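PDB 1SZ9: PCF11 protein from Saccharomyces cerevisiae, which probably binds the carboxy-terminal domain of RNA polymerase II through this CTD-interacting domain and takes part in 3'-end processing of mRNA. Local coordinates for residues Asn13-Glu18 and Ile27-Lys32. Sequence-based numbering, arbitrary orientation.
Sequences NSILEE and ITTLTK
The carbonyl oxygen of Ile-27 is gripped twice by Thr-31. The backbone N of Thr-31 lies 3.0 Å from Ile-27 O, in the usual helical bond. The hydroxyl OG1 of Thr-31 donates to the same Ile-27 O at 2.8 Å. The two donors come from opposite faces of the carbonyl plane, and the hydroxyl sits 35° out of it. Thr-31 OG1 is also hydrogen-bonded to Ser-69 OG, which ties this face of helix 24-36 to helix 57-73.

Leu-30 and Thr-29 meet helix 3-16, and the contact there is apolar. The CA atoms of Ile-15 and Leu-30 are 7.5 Å apart. Both residues point their CB toward the other helix, and their side chains lie alongside each other, their ends pointing opposite ways. The closest approach is Ile-15 CG2 to Leu-30 CD2, at 3.7 Å. Ile-15 has CG2 anti to its own N and CG1 beside that N (chi1 -67°). CG2 packs on Leu-30, while an extended second torsion (chi2 172°) carries Ile-15 CD1 out to Thr-29 CG2, at 4.1 Å. The side chains of Ile-15 and Thr-29 are roughly perpendicular. Thr-29 offers its methyl here, and its hydroxyl is bonded to Pro-25 O.

Leu-30 also uses both of its methyls. CD2 lies against Ile-15, and CD1 lies 3.9 Å from Leu-16 CD1. There the two leucines meet crosswise. Leu-16 is buried and touches Ala-47 and Ile-48, so helix 41-54 joins the same packing. Ile-15 also touches Ile-26 and Leu-33 along helix 24-36.

Segments 13-18 and 27-32 run in nearly opposite directions and are joined by a short connection. This is an antiparallel helical hairpin at the N-terminal end of the all-helical CID fold, whose stacked helices resemble armadillo (ARM) repeats.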
ATOM      1  N   ASN A  13      14.954  -0.619  -1.172  1.00 29.41           N
ATOM      2  CA  ASN A  13      14.643  -1.756  -2.047  1.00 32.22           C
ATOM      3  C   ASN A  13      15.123  -3.082  -1.463  1.00 32.04           C
ATOM      4  O   ASN A  13      14.414  -4.081  -1.493  1.00 32.11           O
ATOM      5  CB  ASN A  13      15.286  -1.585  -3.432  1.00 32.98           C
ATOM      6  CG  ASN A  13      14.515  -0.635  -4.330  1.00 38.58           C
ATOM      7  OD1 ASN A  13      13.352  -0.868  -4.646  1.00 41.95           O
ATOM      8  ND2 ASN A  13      15.165   0.438  -4.756  1.00 39.34           N
ATOM      9  N   SER A  14      16.341  -3.078  -0.936  1.00 31.72           N
ATOM     10  CA  SER A  14      16.939  -4.278  -0.362  1.00 32.22           C
ATOM     11  C   SER A  14      16.095  -4.850   0.774  1.00 31.20           C
ATOM     12  O   SER A  14      15.885  -6.063   0.880  1.00 30.82           O
ATOM     13  CB  SER A  14      18.351  -3.936   0.128  1.00 32.65           C
ATOM     14  OG  SER A  14      18.913  -4.999   0.869  1.00 42.59           O
ATOM     15  N   ILE A  15      15.623  -3.966   1.640  1.00 29.99           N
ATOM     16  CA  ILE A  15      14.790  -4.377   2.750  1.00 28.64           C
ATOM     17  C   ILE A  15      13.436  -4.880   2.217  1.00 27.98           C
ATOM     18  O   ILE A  15      12.931  -5.921   2.635  1.00 27.24           O
ATOM     19  CB  ILE A  15      14.593  -3.194   3.716  1.00 30.20           C
ATOM     20  CG1 ILE A  15      15.940  -2.866   4.376  1.00 30.52           C
ATOM     21  CG2 ILE A  15      13.514  -3.522   4.747  1.00 30.07           C
ATOM     22  CD1 ILE A  15      15.936  -1.602   5.218  1.00 31.51           C
ATOM     23  N   LEU A  16      12.865  -4.146   1.270  1.00 27.65           N
ATOM     24  CA  LEU A  16      11.581  -4.514   0.700  1.00 28.93           C
ATOM     25  C   LEU A  16      11.610  -5.940   0.124  1.00 29.91           C
ATOM     26  O   LEU A  16      10.627  -6.682   0.224  1.00 26.54           O
ATOM     27  CB  LEU A  16      11.217  -3.493  -0.375  1.00 29.69           C
ATOM     28  CG  LEU A  16       9.835  -3.441  -1.025  1.00 32.26           C
ATOM     29  CD1 LEU A  16       8.695  -3.541  -0.008  1.00 31.38           C
ATOM     30  CD2 LEU A  16       9.763  -2.116  -1.782  1.00 31.54           C
ATOM     31  N   GLU A  17      12.745  -6.317  -0.466  1.00 29.48           N
ATOM     32  CA  GLU A  17      12.904  -7.654  -1.048  1.00 32.02           C
ATOM     33  C   GLU A  17      12.779  -8.736   0.017  1.00 27.61           C
ATOM     34  O   GLU A  17      12.502  -9.882  -0.289  1.00 27.74           O
ATOM     35  CB  GLU A  17      14.267  -7.793  -1.735  1.00 33.20           C
ATOM     36  CG  GLU A  17      14.437  -6.926  -2.953  1.00 43.42           C
ATOM     37  CD  GLU A  17      13.510  -7.312  -4.080  1.00 47.91           C
ATOM     38  OE1 GLU A  17      13.430  -8.522  -4.389  1.00 51.20           O
ATOM     39  OE2 GLU A  17      12.868  -6.406  -4.664  1.00 52.84           O
ATOM     40  N   GLU A  18      12.988  -8.364   1.270  1.00 27.43           N
ATOM     41  CA  GLU A  18      12.884  -9.329   2.354  1.00 27.86           C
ATOM     42  C   GLU A  18      11.442  -9.487   2.865  1.00 25.67           C
ATOM     43  O   GLU A  18      11.179 -10.336   3.716  1.00 23.24           O
ATOM     44  CB  GLU A  18      13.797  -8.913   3.509  1.00 28.74           C
ATOM     45  CG  GLU A  18      15.292  -9.073   3.244  1.00 35.69           C
ATOM     46  CD  GLU A  18      15.667 -10.506   2.931  1.00 40.78           C
ATOM     47  OE1 GLU A  18      15.270 -11.411   3.697  1.00 43.11           O
ATOM     48  OE2 GLU A  18      16.355 -10.729   1.914  1.00 46.82           O
ATOM     49  N   ILE A  27       8.251  -3.945   8.095  1.00 22.04           N
ATOM     50  CA  ILE A  27       7.252  -2.940   7.749  1.00 21.65           C
ATOM     51  C   ILE A  27       7.505  -1.655   8.528  1.00 21.15           C
ATOM     52  O   ILE A  27       7.468  -0.559   7.970  1.00 19.75           O
ATOM     53  CB  ILE A  27       5.820  -3.476   8.011  1.00 21.25           C
ATOM     54  CG1 ILE A  27       5.432  -4.435   6.875  1.00 21.33           C
ATOM     55  CG2 ILE A  27       4.813  -2.330   8.098  1.00 21.09           C
ATOM     56  CD1 ILE A  27       4.264  -5.323   7.238  1.00 23.38           C
ATOM     57  N   THR A  28       7.783  -1.793   9.813  1.00 22.29           N
ATOM     58  CA  THR A  28       8.038  -0.619  10.641  1.00 23.66           C
ATOM     59  C   THR A  28       9.320   0.096  10.222  1.00 24.96           C
ATOM     60  O   THR A  28       9.379   1.322  10.232  1.00 26.60           O
ATOM     61  CB  THR A  28       8.110  -1.018  12.130  1.00 25.40           C
ATOM     62  OG1 THR A  28       6.786  -1.345  12.578  1.00 28.59           O
ATOM     63  CG2 THR A  28       8.657   0.143  12.986  1.00 30.11           C
ATOM     64  N   THR A  29      10.340  -0.670   9.849  1.00 23.79           N
ATOM     65  CA  THR A  29      11.601  -0.079   9.424  1.00 23.50           C
ATOM     66  C   THR A  29      11.412   0.670   8.107  1.00 23.19           C
ATOM     67  O   THR A  29      11.961   1.759   7.929  1.00 22.10           O
ATOM     68  CB  THR A  29      12.712  -1.159   9.316  1.00 24.24           C
ATOM     69  OG1 THR A  29      12.982  -1.675  10.631  1.00 24.15           O
ATOM     70  CG2 THR A  29      14.001  -0.567   8.739  1.00 24.29           C
ATOM     71  N   LEU A  30      10.630   0.108   7.187  1.00 20.88           N
ATOM     72  CA  LEU A  30      10.360   0.795   5.922  1.00 21.09           C
ATOM     73  C   LEU A  30       9.574   2.106   6.181  1.00 22.62           C
ATOM     74  O   LEU A  30       9.774   3.106   5.488  1.00 22.85           O
ATOM     75  CB  LEU A  30       9.554  -0.109   4.975  1.00 19.83           C
ATOM     76  CG  LEU A  30      10.276  -1.321   4.360  1.00 20.88           C
ATOM     77  CD1 LEU A  30       9.266  -2.222   3.604  1.00 18.66           C
ATOM     78  CD2 LEU A  30      11.388  -0.818   3.399  1.00 19.48           C
ATOM     79  N   THR A  31       8.687   2.090   7.180  1.00 22.06           N
ATOM     80  CA  THR A  31       7.878   3.262   7.524  1.00 21.01           C
ATOM     81  C   THR A  31       8.778   4.370   8.095  1.00 23.34           C
ATOM     82  O   THR A  31       8.600   5.542   7.786  1.00 23.07           O
ATOM     83  CB  THR A  31       6.791   2.876   8.566  1.00 23.25           C
ATOM     84  OG1 THR A  31       6.012   1.794   8.041  1.00 23.13           O
ATOM     85  CG2 THR A  31       5.859   4.070   8.882  1.00 18.93           C
ATOM     86  N   LYS A  32       9.746   3.986   8.925  1.00 23.64           N
ATOM     87  CA  LYS A  32      10.674   4.942   9.517  1.00 25.12           C
ATOM     88  C   LYS A  32      11.563   5.546   8.418  1.00 27.03           C
ATOM     89  O   LYS A  32      11.846   6.737   8.435  1.00 27.77           O
ATOM     90  CB  LYS A  32      11.533   4.252  10.587  1.00 25.84           C
ATOM     91  CG  LYS A  32      10.761   3.864  11.842  1.00 27.23           C
ATOM     92  CD  LYS A  32      11.575   2.901  12.720  1.00 28.23           C
ATOM     93  CE  LYS A  32      12.862   3.547  13.212  1.00 29.19           C
ATOM     94  NZ  LYS A  32      13.607   2.648  14.115  1.00 26.51           N
TER